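Local coordinates for protein Myo-inositol 2-dehydrogenase (Thermotoga maritima, PDB 3EZY) that catalyses the NAD(+)-dependent oxidation of myo-inositol to scyllo-inosose, probably as a step of myo-inositol degradation, at residues T141-R153 against V216-D228. Residues are numbered along the deposited sequence; the frame is centred on the assembly and turned at random.
Sequences TIGKPHVLRITSR and VLRFKSGALGVID
Asp228 holds Thr151 and Arg153 at the C-terminal end of this parallel strand pair with both carboxylate oxygens. Its OD2 takes the hydroxyl of Thr151, OG1 to OD2 2.9 Å, on the syn side and somewhat out of the carboxylate plane; its OD1 takes NH2 of Arg153 in a salt bridge of 2.9 Å, also syn, with the guanidinium and carboxylate planes 57° apart. The Asp228 side chain stands between its own backbone N and carbonyl carbon (chi1 73°), which brings the carboxylate toward Thr151 and Arg153 of strand 145-153. Thr151 OG1 is gripped by three bonds: it donates to Asp228 and accepts from NE and NH2 of Arg149, which come side-on with OG1 in the guanidinium plane, while CG2 of Thr151 sits over the centre of the Arg153 guanidinium, 3.4 Å above its plane. With an alanine here, OD2 of Asp228 would probably lose its hydroxyl donor, and NE and NH2 of Arg149 the oxygen they share, leaving that guanidinium to its partners on the second subunit.

Between the two strands the backbone ladder runs from Leu224 N on His146 O to Ser152 N on Asp228 O (2.9 Å). Packing is close at Gly225, where a side chain would crowd CB of Leu148. CD2 of Leu148 reaches the edge of the Phe219 ring at CZ, 3.9 Å away. The other end is looser: past Ala223 the direct bonds stop, and a water bridges Pro145 O and Ser221 OG, with a weak third bond from the exposed Lys144.

In the mixed sheet of the C-terminal domain, strand 145-153 runs between strands 238-245 and 224-230. Leu148, Ile150 and Ile227 face helix 174-185; on the opposite face Val147, Arg149 and Val226 meet a second subunit, whose Arg149 forms a salt bridge with Asp228, so the charged cluster is shared across the subunit interface.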
ATOM      1  N   THR A 141       5.008 -21.737   5.703  1.00 28.47           N
ATOM      2  CA  THR A 141       4.249 -20.830   4.853  1.00 27.61           C
ATOM      3  C   THR A 141       4.956 -20.375   3.559  1.00 26.04           C
ATOM      4  O   THR A 141       4.285 -20.093   2.569  1.00 25.98           O
ATOM      5  CB  THR A 141       3.795 -19.572   5.639  1.00 28.22           C
ATOM      6  OG1 THR A 141       2.929 -19.969   6.718  1.00 31.17           O
ATOM      7  CG2 THR A 141       3.021 -18.694   4.757  1.00 29.27           C
ATOM      8  N   ILE A 142       6.287 -20.271   3.561  1.00 23.68           N
ATOM      9  CA  ILE A 142       6.989 -19.939   2.318  1.00 23.02           C
ATOM     10  C   ILE A 142       7.737 -21.136   1.714  1.00 22.66           C
ATOM     11  O   ILE A 142       8.527 -20.994   0.750  1.00 21.50           O
ATOM     12  CB  ILE A 142       7.868 -18.638   2.440  1.00 22.39           C
ATOM     13  CG1 ILE A 142       8.819 -18.692   3.641  1.00 22.07           C
ATOM     14  CG2 ILE A 142       6.943 -17.433   2.549  1.00 21.16           C
ATOM     15  CD1 ILE A 142      10.071 -19.572   3.423  1.00 19.43           C
ATOM     16  N   GLY A 143       7.415 -22.335   2.203  1.00 22.55           N
ATOM     17  CA  GLY A 143       8.143 -23.529   1.722  1.00 21.54           C
ATOM     18  C   GLY A 143       9.548 -23.597   2.307  1.00 22.44           C
ATOM     19  O   GLY A 143       9.809 -23.100   3.416  1.00 22.26           O
ATOM     20  N   LYS A 144      10.475 -24.173   1.557  1.00 22.83           N
ATOM     21  CA  LYS A 144      11.872 -24.170   1.953  1.00 24.05           C
ATOM     22  C   LYS A 144      12.549 -22.795   1.713  1.00 22.70           C
ATOM     23  O   LYS A 144      12.535 -22.301   0.590  1.00 22.35           O
ATOM     24  CB  LYS A 144      12.620 -25.259   1.185  1.00 24.50           C
ATOM     25  CG  LYS A 144      14.017 -25.480   1.725  1.00 29.79           C
ATOM     26  CD  LYS A 144      14.541 -26.886   1.449  1.00 40.48           C
ATOM     27  CE  LYS A 144      15.619 -27.243   2.488  1.00 44.87           C
ATOM     28  NZ  LYS A 144      15.281 -26.675   3.851  1.00 47.24           N
ATOM     29  N   PRO A 145      13.177 -22.196   2.751  1.00 21.69           N
ATOM     30  CA  PRO A 145      13.743 -20.833   2.514  1.00 21.33           C
ATOM     31  C   PRO A 145      14.927 -20.863   1.531  1.00 20.99           C
ATOM     32  O   PRO A 145      15.746 -21.747   1.602  1.00 20.76           O
ATOM     33  CB  PRO A 145      14.178 -20.367   3.926  1.00 20.71           C
ATOM     34  CG  PRO A 145      13.277 -21.210   4.865  1.00 21.18           C
ATOM     35  CD  PRO A 145      13.253 -22.570   4.176  1.00 21.69           C
ATOM     36  N   HIS A 146      14.974 -19.925   0.589  1.00 20.19           N
ATOM     37  CA  HIS A 146      16.071 -19.839  -0.371  1.00 20.84           C
ATOM     38  C   HIS A 146      16.923 -18.576  -0.155  1.00 20.74           C
ATOM     39  O   HIS A 146      18.153 -18.613  -0.159  1.00 19.90           O
ATOM     40  CB  HIS A 146      15.488 -19.862  -1.798  1.00 20.59           C
ATOM     41  CG  HIS A 146      14.950 -21.216  -2.204  1.00 21.87           C
ATOM     42  ND1 HIS A 146      14.452 -21.476  -3.464  1.00 23.53           N
ATOM     43  CD2 HIS A 146      14.879 -22.387  -1.523  1.00 23.09           C
ATOM     44  CE1 HIS A 146      14.050 -22.736  -3.530  1.00 25.55           C
ATOM     45  NE2 HIS A 146      14.301 -23.317  -2.364  1.00 23.65           N
ATOM     46  N   VAL A 147      16.264 -17.442   0.037  1.00 20.36           N
ATOM     47  CA  VAL A 147      17.021 -16.188   0.185  1.00 19.85           C
ATOM     48  C   VAL A 147      16.463 -15.334   1.303  1.00 20.59           C
ATOM     49  O   VAL A 147      15.235 -15.114   1.383  1.00 20.00           O
ATOM     50  CB  VAL A 147      16.925 -15.357  -1.096  1.00 20.07           C
ATOM     51  CG1 VAL A 147      17.630 -13.963  -0.905  1.00 17.72           C
ATOM     52  CG2 VAL A 147      17.546 -16.109  -2.231  1.00 19.14           C
ATOM     53  N   LEU A 148      17.358 -14.853   2.155  1.00 20.04           N
ATOM     54  CA  LEU A 148      17.027 -13.922   3.245  1.00 20.08           C
ATOM     55  C   LEU A 148      17.516 -12.533   2.885  1.00 20.26           C
ATOM     56  O   LEU A 148      18.663 -12.374   2.447  1.00 20.68           O
ATOM     57  CB  LEU A 148      17.732 -14.325   4.553  1.00 19.72           C
ATOM     58  CG  LEU A 148      17.648 -13.408   5.797  1.00 20.91           C
ATOM     59  CD1 LEU A 148      16.230 -13.264   6.335  1.00 19.04           C
ATOM     60  CD2 LEU A 148      18.631 -13.874   6.940  1.00 20.74           C
ATOM     61  N   ARG A 149      16.691 -11.525   3.148  1.00 20.44           N
ATOM     62  CA  ARG A 149      17.135 -10.143   3.050  1.00 21.42           C
ATOM     63  C   ARG A 149      16.805  -9.361   4.318  1.00 21.27           C
ATOM     64  O   ARG A 149      15.651  -9.362   4.764  1.00 19.92           O
ATOM     65  CB  ARG A 149      16.430  -9.474   1.901  1.00 21.90           C
ATOM     66  CG  ARG A 149      16.770  -8.018   1.766  1.00 30.02           C
ATOM     67  CD  ARG A 149      15.667  -7.065   2.216  1.00 37.63           C
ATOM     68  NE  ARG A 149      16.072  -5.666   1.982  1.00 40.04           N
ATOM     69  CZ  ARG A 149      15.711  -4.938   0.910  1.00 40.62           C
ATOM     70  NH1 ARG A 149      14.938  -5.482  -0.053  1.00 37.11           N
ATOM     71  NH2 ARG A 149      16.153  -3.668   0.783  1.00 37.77           N
ATOM     72  N   ILE A 150      17.805  -8.671   4.866  1.00 19.29           N
ATOM     73  CA  ILE A 150      17.597  -7.794   6.002  1.00 19.67           C
ATOM     74  C   ILE A 150      18.213  -6.441   5.719  1.00 19.30           C
ATOM     75  O   ILE A 150      19.370  -6.325   5.303  1.00 18.97           O
ATOM     76  CB  ILE A 150      18.223  -8.375   7.300  1.00 19.91           C
ATOM     77  CG1 ILE A 150      17.595  -9.737   7.644  1.00 17.38           C
ATOM     78  CG2 ILE A 150      18.171  -7.337   8.473  1.00 18.59           C
ATOM     79  CD1 ILE A 150      18.256 -10.442   8.838  1.00 19.80           C
ATOM     80  N   THR A 151      17.432  -5.400   5.943  1.00 19.48           N
ATOM     81  CA  THR A 151      17.964  -4.043   5.870  1.00 19.70           C
ATOM     82  C   THR A 151      17.784  -3.492   7.248  1.00 19.72           C
ATOM     83  O   THR A 151      16.687  -3.590   7.792  1.00 20.54           O
ATOM     84  CB  THR A 151      17.136  -3.214   4.885  1.00 19.68           C
ATOM     85  OG1 THR A 151      17.331  -3.750   3.573  1.00 21.78           O
ATOM     86  CG2 THR A 151      17.508  -1.715   4.934  1.00 21.37           C
ATOM     87  N   SER A 152      18.845  -2.952   7.836  1.00 20.14           N
ATOM     88  CA  SER A 152      18.744  -2.299   9.146  1.00 21.11           C
ATOM     89  C   SER A 152      19.568  -1.053   9.158  1.00 20.62           C
ATOM     90  O   SER A 152      20.812  -1.117   9.145  1.00 20.34           O
ATOM     91  CB  SER A 152      19.208  -3.205  10.282  1.00 21.55           C
ATOM     92  OG  SER A 152      18.339  -4.330  10.375  1.00 24.35           O
ATOM     93  N   ARG A 153      18.863   0.075   9.188  1.00 19.64           N
ATOM     94  CA  ARG A 153      19.458   1.410   9.173  1.00 20.30           C
ATOM     95  C   ARG A 153      18.895   2.215  10.360  1.00 20.80           C
ATOM     96  O   ARG A 153      17.680   2.135  10.666  1.00 20.39           O
ATOM     97  CB  ARG A 153      19.151   2.129   7.838  1.00 20.02           C
ATOM     98  CG  ARG A 153      19.287   1.261   6.603  1.00 19.71           C
ATOM     99  CD  ARG A 153      18.988   2.016   5.286  1.00 22.49           C
ATOM    100  NE  ARG A 153      19.365   1.180   4.144  1.00 22.21           N
ATOM    101  CZ  ARG A 153      18.645   1.002   3.050  1.00 22.95           C
ATOM    102  NH1 ARG A 153      17.471   1.647   2.865  1.00 20.93           N
ATOM    103  NH2 ARG A 153      19.115   0.169   2.124  1.00 21.98           N
ATOM    104  N   VAL A 216      27.066 -10.892   3.191  1.00 22.04           N
ATOM    105  CA  VAL A 216      26.443 -12.044   2.582  1.00 22.23           C
ATOM    106  C   VAL A 216      26.642 -13.235   3.491  1.00 22.99           C
ATOM    107  O   VAL A 216      27.738 -13.448   4.008  1.00 22.83           O
ATOM    108  CB  VAL A 216      27.111 -12.404   1.229  1.00 23.36           C
ATOM    109  CG1 VAL A 216      26.464 -13.684   0.631  1.00 22.12           C
ATOM    110  CG2 VAL A 216      27.017 -11.245   0.279  1.00 22.82           C
ATOM    111  N   LEU A 217      25.584 -14.026   3.662  1.00 23.25           N
ATOM    112  CA  LEU A 217      25.585 -15.197   4.525  1.00 23.60           C
ATOM    113  C   LEU A 217      25.299 -16.418   3.658  1.00 23.44           C
ATOM    114  O   LEU A 217      24.400 -16.385   2.832  1.00 23.77           O
ATOM    115  CB  LEU A 217      24.467 -15.112   5.566  1.00 24.19           C
ATOM    116  CG  LEU A 217      24.320 -13.789   6.323  1.00 26.47           C
ATOM    117  CD1 LEU A 217      23.045 -13.854   7.212  1.00 25.32           C
ATOM    118  CD2 LEU A 217      25.563 -13.532   7.179  1.00 24.53           C
ATOM    119  N   ARG A 218      26.076 -17.482   3.845  1.00 23.15           N
ATOM    120  CA  ARG A 218      25.730 -18.785   3.318  1.00 23.16           C
ATOM    121  C   ARG A 218      25.356 -19.703   4.488  1.00 24.12           C
ATOM    122  O   ARG A 218      26.182 -19.994   5.410  1.00 24.26           O
ATOM    123  CB  ARG A 218      26.879 -19.383   2.504  1.00 23.34           C
ATOM    124  CG  ARG A 218      26.704 -20.869   2.278  1.00 25.97           C
ATOM    125  CD  ARG A 218      27.799 -21.451   1.391  1.00 29.53           C
ATOM    126  NE  ARG A 218      27.654 -21.021   0.009  1.00 30.65           N
ATOM    127  CZ  ARG A 218      26.898 -21.643  -0.893  1.00 29.01           C
ATOM    128  NH1 ARG A 218      26.212 -22.736  -0.561  1.00 27.09           N
ATOM    129  NH2 ARG A 218      26.825 -21.166  -2.124  1.00 24.80           N
ATOM    130  N   PHE A 219      24.122 -20.169   4.456  1.00 23.09           N
ATOM    131  CA  PHE A 219      23.625 -21.070   5.488  1.00 24.82           C
ATOM    132  C   PHE A 219      23.920 -22.536   5.174  1.00 25.74           C
ATOM    133  O   PHE A 219      24.157 -22.929   4.024  1.00 25.56           O
ATOM    134  CB  PHE A 219      22.125 -20.911   5.633  1.00 24.12           C
ATOM    135  CG  PHE A 219      21.699 -19.554   6.113  1.00 23.34           C
ATOM    136  CD1 PHE A 219      21.528 -19.313   7.483  1.00 22.92           C
ATOM    137  CD2 PHE A 219      21.472 -18.515   5.187  1.00 24.78           C
ATOM    138  CE1 PHE A 219      21.091 -18.071   7.937  1.00 25.48           C
ATOM    139  CE2 PHE A 219      21.057 -17.270   5.615  1.00 23.82           C
ATOM    140  CZ  PHE A 219      20.870 -17.027   6.987  1.00 21.41           C
ATOM    141  N   LYS A 220      23.861 -23.351   6.217  1.00 27.41           N
ATOM    142  CA  LYS A 220      24.105 -24.791   6.115  1.00 28.63           C
ATOM    143  C   LYS A 220      23.350 -25.453   4.958  1.00 27.77           C
ATOM    144  O   LYS A 220      23.921 -26.260   4.246  1.00 28.98           O
ATOM    145  CB  LYS A 220      23.721 -25.432   7.448  1.00 29.76           C
ATOM    146  CG  LYS A 220      23.845 -26.928   7.525  1.00 34.17           C
ATOM    147  CD  LYS A 220      23.481 -27.366   8.962  1.00 40.75           C
ATOM    148  CE  LYS A 220      22.949 -28.797   9.009  1.00 43.05           C
ATOM    149  NZ  LYS A 220      24.052 -29.731   8.577  1.00 45.84           N
ATOM    150  N   SER A 221      22.088 -25.079   4.749  1.00 27.23           N
ATOM    151  CA  SER A 221      21.247 -25.648   3.687  1.00 27.08           C
ATOM    152  C   SER A 221      21.614 -25.184   2.268  1.00 26.38           C
ATOM    153  O   SER A 221      21.059 -25.687   1.294  1.00 25.42           O
ATOM    154  CB  SER A 221      19.765 -25.288   3.938  1.00 28.04           C
ATOM    155  OG  SER A 221      19.535 -23.881   3.720  1.00 28.28           O
ATOM    156  N   GLY A 222      22.513 -24.209   2.147  1.00 25.38           N
ATOM    157  CA  GLY A 222      22.759 -23.565   0.848  1.00 24.84           C
ATOM    158  C   GLY A 222      21.920 -22.307   0.605  1.00 23.77           C
ATOM    159  O   GLY A 222      22.164 -21.577  -0.337  1.00 23.11           O
ATOM    160  N   ALA A 223      20.909 -22.072   1.435  1.00 22.72           N
ATOM    161  CA  ALA A 223      20.173 -20.791   1.399  1.00 20.88           C
ATOM    162  C   ALA A 223      21.206 -19.666   1.522  1.00 21.05           C
ATOM    163  O   ALA A 223      22.292 -19.857   2.106  1.00 22.05           O
ATOM    164  CB  ALA A 223      19.179 -20.742   2.554  1.00 19.98           C
ATOM    165  N   LEU A 224      20.916 -18.521   0.929  1.00 20.90           N
ATOM    166  CA  LEU A 224      21.777 -17.344   1.019  1.00 20.59           C
ATOM    167  C   LEU A 224      21.066 -16.170   1.690  1.00 20.86           C
ATOM    168  O   LEU A 224      19.866 -16.036   1.614  1.00 20.29           O
ATOM    169  CB  LEU A 224      22.218 -16.909  -0.389  1.00 20.42           C
ATOM    170  CG  LEU A 224      22.940 -18.018  -1.132  1.00 24.25           C
ATOM    171  CD1 LEU A 224      22.962 -17.738  -2.627  1.00 23.59           C
ATOM    172  CD2 LEU A 224      24.356 -18.255  -0.553  1.00 23.65           C
ATOM    173  N   GLY A 225      21.818 -15.278   2.299  1.00 21.02           N
ATOM    174  CA  GLY A 225      21.202 -14.073   2.822  1.00 20.55           C
ATOM    175  C   GLY A 225      22.095 -12.879   2.626  1.00 20.46           C
ATOM    176  O   GLY A 225      23.312 -13.021   2.410  1.00 19.93           O
ATOM    177  N   VAL A 226      21.486 -11.695   2.676  1.00 19.60           N
ATOM    178  CA  VAL A 226      22.209 -10.443   2.489  1.00 18.98           C
ATOM    179  C   VAL A 226      21.690  -9.464   3.521  1.00 18.74           C
ATOM    180  O   VAL A 226      20.476  -9.209   3.632  1.00 18.27           O
ATOM    181  CB  VAL A 226      21.962  -9.774   1.109  1.00 21.66           C
ATOM    182  CG1 VAL A 226      22.806  -8.459   1.034  1.00 23.31           C
ATOM    183  CG2 VAL A 226      22.321 -10.684  -0.070  1.00 19.79           C
ATOM    184  N   ILE A 227      22.586  -8.957   4.336  1.00 17.54           N
ATOM    185  CA  ILE A 227      22.190  -7.947   5.295  1.00 17.72           C
ATOM    186  C   ILE A 227      22.813  -6.679   4.769  1.00 17.36           C
ATOM    187  O   ILE A 227      23.972  -6.754   4.342  1.00 16.13           O
ATOM    188  CB  ILE A 227      22.832  -8.214   6.654  1.00 17.16           C
ATOM    189  CG1 ILE A 227      22.325  -9.503   7.247  1.00 16.82           C
ATOM    190  CG2 ILE A 227      22.588  -6.993   7.600  1.00 17.13           C
ATOM    191  CD1 ILE A 227      23.123 -10.014   8.486  1.00 17.74           C
ATOM    192  N   ASP A 228      22.092  -5.543   4.804  1.00 16.76           N
ATOM    193  CA  ASP A 228      22.755  -4.243   4.615  1.00 19.01           C
ATOM    194  C   ASP A 228      22.457  -3.269   5.755  1.00 18.51           C
ATOM    195  O   ASP A 228      21.318  -3.261   6.283  1.00 19.22           O
ATOM    196  CB  ASP A 228      22.465  -3.626   3.217  1.00 19.55           C
ATOM    197  CG  ASP A 228      21.066  -3.100   3.084  1.00 23.46           C
ATOM    198  OD1 ASP A 228      20.881  -1.854   3.155  1.00 24.96           O
ATOM    199  OD2 ASP A 228      20.155  -3.943   2.916  1.00 26.60           O
TER
HETATM  200  O   HOH W   1      16.794 -23.945   2.722  1.00 28.73           O
HETATM  201  O   HOH W   2      21.986   0.083   4.219  1.00 24.50           O